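Local coordinates for protein nadb-ler3 (Gallus gallus, PDB 3WXB) that reduces carbonyl compounds with NAD(P)H as a short-chain dehydrogenase/reductase, and binds NADPH in a Rossmann fold, at residues 41-46 with 54-59; 103-108 with 152-157. All coordinates share one frame; numbering follows the deposited sequence.

From the N terminus, strand 28-31 leads into helix 37-47, and the chain turns back into strand 55-60. Interaction 1 closes this short loop, with seven residues between its segments. The chain then passes through edge strand 81-85 and helix 91-105. Interaction 2 opens at the end of that helix and closes 43 residues later on helix 130-160, with strand 112-115 in between. The two loops follow one another and neither nest nor cross. The centres of interactions 1 and 2 lie about 17 Å apart. They meet at strand 55-60: Val56 and Ala58 face helix 37-47, while Trp55 CE3 lies 3.5 Å from Leu105 CD2, on the side of helix 91-105.

Interaction 1: residues 41-46 with 54-59; sequences GFVQHL and EWVFAT
In Leu46, which meets Val56 across the contact, the backbone N-H is donated to Phe42 O, with Leu46 N and Phe42 O 2.8 Å apart. This bond is internal to the helix. Between helix and strand there is no hydrogen bond, and the contact is wholly apolar. Val43 and Val56 carry it between them. Val43 CG1 sits anti to the backbone N (chi1 166°), which leaves CG2 as the methyl that meets the strand. Val43 CG2 comes to 3.7 Å from Ala58 CB and to 4.1 Å from Val56 CG1, so one methyl touches two strand residues. Val56 divides its two methyls between two helix residues. CG1 goes to Val43, and the two valine side chains lie obliquely to each other. Val56 CG2 lies 4.3 Å from Leu46 CB, a looser contact one helical turn on.

The helix and strand segments run nearly antiparallel, at 167°, with their axes 9.5 Å apart. They belong to the beta-alpha-beta unit formed by strand 28-31, helix 37-47 and strand 55-60, the first such unit of the Rossmann fold. The family's TGxxxGxG sequence runs through the turn after strand 28-31 into the start of helix 37-47, and its Asn35 and Arg36 bind NADPH. Ala34 of that turn packs on both Val43 and Ala58.

The strand alternates. Val56 and Ala58 point toward helix 37-47, whereas Phe57 and Thr59 point away, and Phe57 packs on helix 91-105. Leu46 also rests on Val29 and Val31 of the neighbouring strand and on Leu255 of helix 247-260.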
ATOM      1  N   GLY A  41      21.679  13.188  -3.921  1.00 29.43           N
ATOM      2  CA  GLY A  41      22.285  12.504  -5.069  1.00 29.54           C
ATOM      3  C   GLY A  41      21.602  12.810  -6.402  1.00 30.19           C
ATOM      4  O   GLY A  41      22.263  13.152  -7.389  1.00 31.27           O
ATOM      5  N   PHE A  42      20.274  12.707  -6.447  1.00 27.36           N
ATOM      6  CA  PHE A  42      19.564  13.047  -7.655  1.00 28.77           C
ATOM      7  C   PHE A  42      19.932  14.446  -8.144  1.00 32.48           C
ATOM      8  O   PHE A  42      20.207  14.644  -9.358  1.00 29.68           O
ATOM      9  CB  PHE A  42      18.041  12.943  -7.495  1.00 26.13           C
ATOM     10  CG  PHE A  42      17.507  11.550  -7.797  1.00 29.98           C
ATOM     11  CD1 PHE A  42      17.624  11.023  -9.085  1.00 28.74           C
ATOM     12  CD2 PHE A  42      16.896  10.781  -6.808  1.00 23.77           C
ATOM     13  CE1 PHE A  42      17.152   9.749  -9.375  1.00 29.14           C
ATOM     14  CE2 PHE A  42      16.408   9.503  -7.064  1.00 25.71           C
ATOM     15  CZ  PHE A  42      16.535   8.978  -8.406  1.00 23.96           C
ATOM     16  N   VAL A  43      19.952  15.405  -7.216  1.00 28.24           N
ATOM     17  CA  VAL A  43      20.243  16.821  -7.583  1.00 29.66           C
ATOM     18  C   VAL A  43      21.628  16.983  -8.183  1.00 30.92           C
ATOM     19  O   VAL A  43      21.760  17.582  -9.278  1.00 35.98           O
ATOM     20  CB  VAL A  43      19.948  17.816  -6.422  1.00 33.06           C
ATOM     21  CG1 VAL A  43      20.568  19.205  -6.699  1.00 31.92           C
ATOM     22  CG2 VAL A  43      18.408  17.934  -6.298  1.00 31.35           C
ATOM     23  N   GLN A  44      22.628  16.443  -7.503  1.00 27.15           N
ATOM     24  CA  GLN A  44      24.016  16.505  -7.961  1.00 33.71           C
ATOM     25  C   GLN A  44      24.203  15.824  -9.342  1.00 36.27           C
ATOM     26  O   GLN A  44      24.938  16.305 -10.208  1.00 36.46           O
ATOM     27  CB  GLN A  44      24.930  15.802  -6.944  1.00 27.75           C
ATOM     28  CG  GLN A  44      24.917  16.430  -5.496  1.00 34.48           C
ATOM     29  CD  GLN A  44      25.634  15.596  -4.521  1.00 34.76           C
ATOM     30  OE1 GLN A  44      25.571  14.343  -4.562  1.00 43.80           O
ATOM     31  NE2 GLN A  44      26.353  16.256  -3.606  1.00 35.98           N
ATOM     32  N   HIS A  45      23.576  14.656  -9.520  1.00 35.86           N
ATOM     33  CA  HIS A  45      23.702  13.928 -10.786  1.00 33.83           C
ATOM     34  C   HIS A  45      22.962  14.609 -11.903  1.00 33.76           C
ATOM     35  O   HIS A  45      23.466  14.645 -13.077  1.00 35.57           O
ATOM     36  CB  HIS A  45      23.299  12.449 -10.619  1.00 31.45           C
ATOM     37  CG  HIS A  45      24.361  11.626  -9.960  1.00 31.24           C
ATOM     38  ND1 HIS A  45      25.043  10.621 -10.611  1.00 36.17           N
ATOM     39  CD2 HIS A  45      24.850  11.653  -8.698  1.00 32.22           C
ATOM     40  CE1 HIS A  45      25.910  10.060  -9.774  1.00 33.04           C
ATOM     41  NE2 HIS A  45      25.815  10.679  -8.610  1.00 33.42           N
ATOM     42  N   LEU A  46      21.790  15.168 -11.581  1.00 30.09           N
ATOM     43  CA  LEU A  46      21.033  15.918 -12.589  1.00 35.12           C
ATOM     44  C   LEU A  46      21.806  17.145 -13.049  1.00 39.29           C
ATOM     45  O   LEU A  46      21.760  17.508 -14.239  1.00 37.99           O
ATOM     46  CB  LEU A  46      19.684  16.382 -12.078  1.00 33.89           C
ATOM     47  CG  LEU A  46      18.356  15.604 -12.286  1.00 40.39           C
ATOM     48  CD1 LEU A  46      18.367  14.421 -13.280  1.00 35.66           C
ATOM     49  CD2 LEU A  46      17.634  15.266 -10.966  1.00 27.25           C
ATOM     50  N   GLU A  54      17.485  22.960 -17.628  1.00 34.29           N
ATOM     51  CA  GLU A  54      17.344  24.374 -17.411  1.00 40.77           C
ATOM     52  C   GLU A  54      16.908  24.717 -15.997  1.00 41.68           C
ATOM     53  O   GLU A  54      17.288  25.722 -15.482  1.00 37.16           O
ATOM     54  CB  GLU A  54      16.365  24.999 -18.386  1.00 41.29           C
ATOM     55  CG  GLU A  54      16.948  26.217 -19.022  1.00 57.06           C
ATOM     56  CD  GLU A  54      16.086  26.860 -20.049  1.00 61.28           C
ATOM     57  OE1 GLU A  54      15.721  26.206 -21.028  1.00 64.03           O
ATOM     58  OE2 GLU A  54      15.793  28.039 -19.863  1.00 64.99           O
ATOM     59  N   TRP A  55      16.093  23.877 -15.386  1.00 35.60           N
ATOM     60  CA  TRP A  55      15.683  24.050 -14.007  1.00 34.62           C
ATOM     61  C   TRP A  55      15.742  22.726 -13.295  1.00 36.06           C
ATOM     62  O   TRP A  55      15.144  21.788 -13.746  1.00 31.12           O
ATOM     63  CB  TRP A  55      14.245  24.516 -13.903  1.00 35.03           C
ATOM     64  CG  TRP A  55      13.826  25.804 -14.522  1.00 42.52           C
ATOM     65  CD1 TRP A  55      13.886  27.023 -13.965  1.00 45.38           C
ATOM     66  CD2 TRP A  55      13.192  25.977 -15.787  1.00 42.09           C
ATOM     67  NE1 TRP A  55      13.357  27.951 -14.805  1.00 46.59           N
ATOM     68  CE2 TRP A  55      12.930  27.334 -15.937  1.00 44.18           C
ATOM     69  CE3 TRP A  55      12.852  25.115 -16.819  1.00 39.00           C
ATOM     70  CZ2 TRP A  55      12.329  27.858 -17.076  1.00 49.55           C
ATOM     71  CZ3 TRP A  55      12.268  25.632 -17.945  1.00 43.69           C
ATOM     72  CH2 TRP A  55      12.006  26.989 -18.069  1.00 46.73           C
ATOM     73  N   VAL A  56      16.449  22.673 -12.182  1.00 31.67           N
ATOM     74  CA  VAL A  56      16.340  21.587 -11.253  1.00 32.98           C
ATOM     75  C   VAL A  56      15.701  22.199 -10.016  1.00 36.57           C
ATOM     76  O   VAL A  56      16.291  23.080  -9.366  1.00 33.23           O
ATOM     77  CB  VAL A  56      17.694  21.011 -10.877  1.00 29.92           C
ATOM     78  CG1 VAL A  56      17.495  19.911  -9.823  1.00 29.15           C
ATOM     79  CG2 VAL A  56      18.412  20.466 -12.130  1.00 33.19           C
ATOM     80  N   PHE A  57      14.467  21.794  -9.739  1.00 32.57           N
ATOM     81  CA  PHE A  57      13.808  22.154  -8.502  1.00 31.60           C
ATOM     82  C   PHE A  57      14.183  21.144  -7.433  1.00 33.55           C
ATOM     83  O   PHE A  57      13.961  19.913  -7.566  1.00 30.22           O
ATOM     84  CB  PHE A  57      12.323  22.224  -8.707  1.00 26.58           C
ATOM     85  CG  PHE A  57      11.919  23.253  -9.719  1.00 30.99           C
ATOM     86  CD1 PHE A  57      11.749  24.596  -9.343  1.00 31.85           C
ATOM     87  CD2 PHE A  57      11.766  22.898 -11.077  1.00 31.62           C
ATOM     88  CE1 PHE A  57      11.384  25.577 -10.328  1.00 33.24           C
ATOM     89  CE2 PHE A  57      11.403  23.870 -12.045  1.00 36.58           C
ATOM     90  CZ  PHE A  57      11.229  25.194 -11.674  1.00 35.14           C
ATOM     91  N   ALA A  58      14.769  21.639  -6.353  1.00 30.31           N
ATOM     92  CA  ALA A  58      15.114  20.722  -5.277  1.00 29.19           C
ATOM     93  C   ALA A  58      14.224  21.096  -4.077  1.00 34.95           C
ATOM     94  O   ALA A  58      14.299  22.248  -3.578  1.00 34.10           O
ATOM     95  CB  ALA A  58      16.568  20.877  -4.952  1.00 27.68           C
ATOM     96  N   THR A  59      13.366  20.190  -3.608  1.00 29.48           N
ATOM     97  CA  THR A  59      12.540  20.587  -2.485  1.00 27.21           C
ATOM     98  C   THR A  59      13.220  20.196  -1.168  1.00 30.36           C
ATOM     99  O   THR A  59      13.902  19.154  -1.056  1.00 27.40           O
ATOM    100  CB  THR A  59      11.063  20.126  -2.563  1.00 28.28           C
ATOM    101  OG1 THR A  59      10.924  18.815  -2.002  1.00 30.83           O
ATOM    102  CG2 THR A  59      10.573  20.098  -4.038  1.00 31.22           C
TER

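Interaction 2: residues 103-108 with 152-157; sequences ERLKGS and LPMLKK
Met154 is the first residue of the 152-157 segment to meet the other side, and its partner is Leu105. Its sulfur does the touching: Met154 SD lies 3.8 Å from Leu105 CD1, and the two side chains approach obliquely. CG of Met154 stands beside the backbone N (chi1 -69°), and a nearly straight chi2 carries SD out to the leucine. The chain then bends at chi3. Met154 also packs on Leu110 and shares a backbone hydrogen bond with it. Two residues before it, Leu152 packs on Asp126 of the second subunit. Leu105 CD2 also packs on Phe57 of strand 55-60.

One turn further along, Lys157 N bonds to Pro153 O at 3.0 Å. The Lys157 side chain starts with CG anti to the backbone N (chi1 -173°), then curls through three bends round the carbonyl oxygen of Gly107. Lys157 CE comes closest to Gly107 O, at 3.1 Å. Lys157 NZ is 3.5 Å from Gly107 O, but the angle is poor and no hydrogen bond forms. Lys157 CG also lies 4.3 Å from Ser108 C. With the chain cut back to an alanine, Gly107 O is likely to lose the methylenes packed round it, leaving a gap beside the turn.

That turn is a type I' beta turn from Leu105 to Ser108, held by Ser108 N to Leu105 O at 3.0 Å. Gly107 has positive phi, and a side chain there would crowd the preceding carbonyl. The contact lies at the surface, away from the cofactor site. It joins the end of helix 91-105 and the turn after it to helix 130-160. The two helices precede and follow strand 112-115 in the alternating strand-helix order of the Rossmann fold.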
ATOM      1  N   GLU A 103       5.174  29.333 -11.469  1.00 34.46           N
ATOM      2  CA  GLU A 103       5.508  30.715 -11.753  1.00 34.12           C
ATOM      3  C   GLU A 103       6.938  30.755 -12.306  1.00 31.11           C
ATOM      4  O   GLU A 103       7.211  31.431 -13.316  1.00 30.84           O
ATOM      5  CB  GLU A 103       5.305  31.594 -10.480  1.00 32.28           C
ATOM      6  CG  GLU A 103       5.954  32.957 -10.581  1.00 28.06           C
ATOM      7  CD  GLU A 103       6.089  33.706  -9.244  1.00 32.06           C
ATOM      8  OE1 GLU A 103       6.902  34.663  -9.151  1.00 34.51           O
ATOM      9  OE2 GLU A 103       5.387  33.344  -8.300  1.00 36.41           O
ATOM     10  N   ARG A 104       7.861  30.005 -11.706  1.00 33.70           N
ATOM     11  CA  ARG A 104       9.244  29.967 -12.252  1.00 34.00           C
ATOM     12  C   ARG A 104       9.353  29.364 -13.653  1.00 34.85           C
ATOM     13  O   ARG A 104      10.231  29.757 -14.447  1.00 34.86           O
ATOM     14  CB  ARG A 104      10.234  29.294 -11.279  1.00 37.45           C
ATOM     15  CG  ARG A 104      11.129  30.278 -10.558  1.00 48.17           C
ATOM     16  CD  ARG A 104      12.248  30.727 -11.524  1.00 49.18           C
ATOM     17  NE  ARG A 104      13.624  30.706 -11.010  1.00 43.53           N
ATOM     18  CZ  ARG A 104      14.000  30.864  -9.746  1.00 40.28           C
ATOM     19  NH1 ARG A 104      13.138  31.065  -8.785  1.00 39.58           N
ATOM     20  NH2 ARG A 104      15.277  30.824  -9.456  1.00 43.45           N
ATOM     21  N   LEU A 105       8.447  28.437 -13.979  1.00 32.96           N
ATOM     22  CA  LEU A 105       8.452  27.746 -15.273  1.00 33.61           C
ATOM     23  C   LEU A 105       7.962  28.624 -16.419  1.00 36.94           C
ATOM     24  O   LEU A 105       8.271  28.372 -17.594  1.00 34.68           O
ATOM     25  CB  LEU A 105       7.608  26.460 -15.192  1.00 33.87           C
ATOM     26  CG  LEU A 105       8.366  25.304 -14.514  1.00 33.66           C
ATOM     27  CD1 LEU A 105       7.443  24.045 -14.412  1.00 30.87           C
ATOM     28  CD2 LEU A 105       9.717  24.968 -15.210  1.00 33.56           C
ATOM     29  N   LYS A 106       7.213  29.664 -16.071  1.00 39.01           N
ATOM     30  CA  LYS A 106       6.773  30.723 -17.017  1.00 44.76           C
ATOM     31  C   LYS A 106       6.074  30.123 -18.221  1.00 44.34           C
ATOM     32  O   LYS A 106       6.340  30.499 -19.352  1.00 45.86           O
ATOM     33  CB  LYS A 106       7.943  31.669 -17.425  1.00 45.53           C
ATOM     34  CG  LYS A 106       8.455  32.582 -16.299  1.00 42.70           C
ATOM     35  CD  LYS A 106       9.826  33.247 -16.566  1.00 46.50           C
ATOM     36  CE  LYS A 106      10.923  32.199 -16.529  1.00 47.22           C
ATOM     37  NZ  LYS A 106      12.273  32.732 -16.476  1.00 50.52           N
ATOM     38  N   GLY A 107       5.197  29.154 -17.965  1.00 42.73           N
ATOM     39  CA  GLY A 107       4.369  28.551 -19.008  1.00 40.83           C
ATOM     40  C   GLY A 107       4.961  27.281 -19.586  1.00 39.64           C
ATOM     41  O   GLY A 107       4.280  26.574 -20.300  1.00 43.88           O
ATOM     42  N   SER A 108       6.225  27.005 -19.303  1.00 36.85           N
ATOM     43  CA  SER A 108       6.870  25.768 -19.749  1.00 37.60           C
ATOM     44  C   SER A 108       6.425  24.554 -18.908  1.00 38.11           C
ATOM     45  O   SER A 108       5.991  24.710 -17.762  1.00 35.16           O
ATOM     46  CB  SER A 108       8.379  25.885 -19.636  1.00 33.77           C
ATOM     47  OG  SER A 108       8.901  26.463 -20.834  1.00 41.35           O
ATOM     48  N   LEU A 152       0.338  17.882 -12.049  1.00 28.26           N
ATOM     49  CA  LEU A 152      -0.267  17.331 -13.279  1.00 32.82           C
ATOM     50  C   LEU A 152      -0.373  18.354 -14.455  1.00 33.17           C
ATOM     51  O   LEU A 152      -0.094  17.991 -15.603  1.00 31.24           O
ATOM     52  CB  LEU A 152      -1.647  16.748 -13.017  1.00 29.10           C
ATOM     53  CG  LEU A 152      -2.060  15.429 -13.744  1.00 39.94           C
ATOM     54  CD1 LEU A 152      -3.506  15.380 -14.113  1.00 34.82           C
ATOM     55  CD2 LEU A 152      -1.226  15.007 -14.929  1.00 36.63           C
ATOM     56  N   PRO A 153      -0.806  19.606 -14.170  1.00 34.19           N
ATOM     57  CA  PRO A 153      -0.953  20.582 -15.254  1.00 35.19           C
ATOM     58  C   PRO A 153       0.367  20.781 -15.964  1.00 33.84           C
ATOM     59  O   PRO A 153       0.386  20.837 -17.188  1.00 35.82           O
ATOM     60  CB  PRO A 153      -1.349  21.878 -14.501  1.00 33.98           C
ATOM     61  CG  PRO A 153      -2.233  21.342 -13.365  1.00 36.40           C
ATOM     62  CD  PRO A 153      -1.382  20.122 -12.906  1.00 33.45           C
ATOM     63  N   MET A 154       1.450  20.870 -15.201  1.00 28.88           N
ATOM     64  CA  MET A 154       2.773  21.096 -15.759  1.00 30.25           C
ATOM     65  C   MET A 154       3.420  19.890 -16.441  1.00 31.54           C
ATOM     66  O   MET A 154       4.117  20.050 -17.451  1.00 29.92           O
ATOM     67  CB  MET A 154       3.711  21.627 -14.699  1.00 28.64           C
ATOM     68  CG  MET A 154       3.343  23.073 -14.260  1.00 32.56           C
ATOM     69  SD  MET A 154       4.142  23.434 -12.699  1.00 44.30           S
ATOM     70  CE  MET A 154       2.773  23.059 -11.626  1.00 38.18           C
ATOM     71  N   LEU A 155       3.189  18.704 -15.883  1.00 28.30           N
ATOM     72  CA  LEU A 155       3.521  17.438 -16.561  1.00 28.25           C
ATOM     73  C   LEU A 155       2.804  17.294 -17.929  1.00 28.29           C
ATOM     74  O   LEU A 155       3.407  16.866 -18.923  1.00 28.27           O
ATOM     75  CB  LEU A 155       3.128  16.279 -15.649  1.00 22.18           C
ATOM     76  CG  LEU A 155       4.098  16.160 -14.461  1.00 28.74           C
ATOM     77  CD1 LEU A 155       3.534  15.329 -13.260  1.00 23.46           C
ATOM     78  CD2 LEU A 155       5.453  15.602 -14.937  1.00 22.76           C
ATOM     79  N   LYS A 156       1.523  17.623 -17.945  1.00 25.10           N
ATOM     80  CA  LYS A 156       0.716  17.560 -19.142  1.00 30.68           C
ATOM     81  C   LYS A 156       1.185  18.568 -20.164  1.00 31.83           C
ATOM     82  O   LYS A 156       1.091  18.307 -21.357  1.00 30.37           O
ATOM     83  CB  LYS A 156      -0.718  17.908 -18.833  1.00 31.09           C
ATOM     84  CG  LYS A 156      -1.537  16.792 -18.208  1.00 33.63           C
ATOM     85  CD  LYS A 156      -2.981  17.346 -18.069  1.00 36.86           C
ATOM     86  CE  LYS A 156      -3.861  16.369 -17.342  1.00 42.21           C
ATOM     87  NZ  LYS A 156      -5.216  16.991 -17.225  1.00 50.88           N
ATOM     88  N   LYS A 157       1.587  19.748 -19.692  1.00 32.13           N
ATOM     89  CA  LYS A 157       2.169  20.764 -20.576  1.00 35.21           C
ATOM     90  C   LYS A 157       3.466  20.258 -21.223  1.00 32.56           C
ATOM     91  O   LYS A 157       3.675  20.452 -22.462  1.00 34.53           O
ATOM     92  CB  LYS A 157       2.414  22.123 -19.856  1.00 39.23           C
ATOM     93  CG  LYS A 157       2.867  23.268 -20.874  1.00 39.59           C
ATOM     94  CD  LYS A 157       1.644  24.136 -21.319  1.00 51.80           C
ATOM     95  CE  LYS A 157       1.438  25.431 -20.394  1.00 52.94           C
ATOM     96  NZ  LYS A 157       1.399  25.223 -18.854  1.00 58.95           N
TER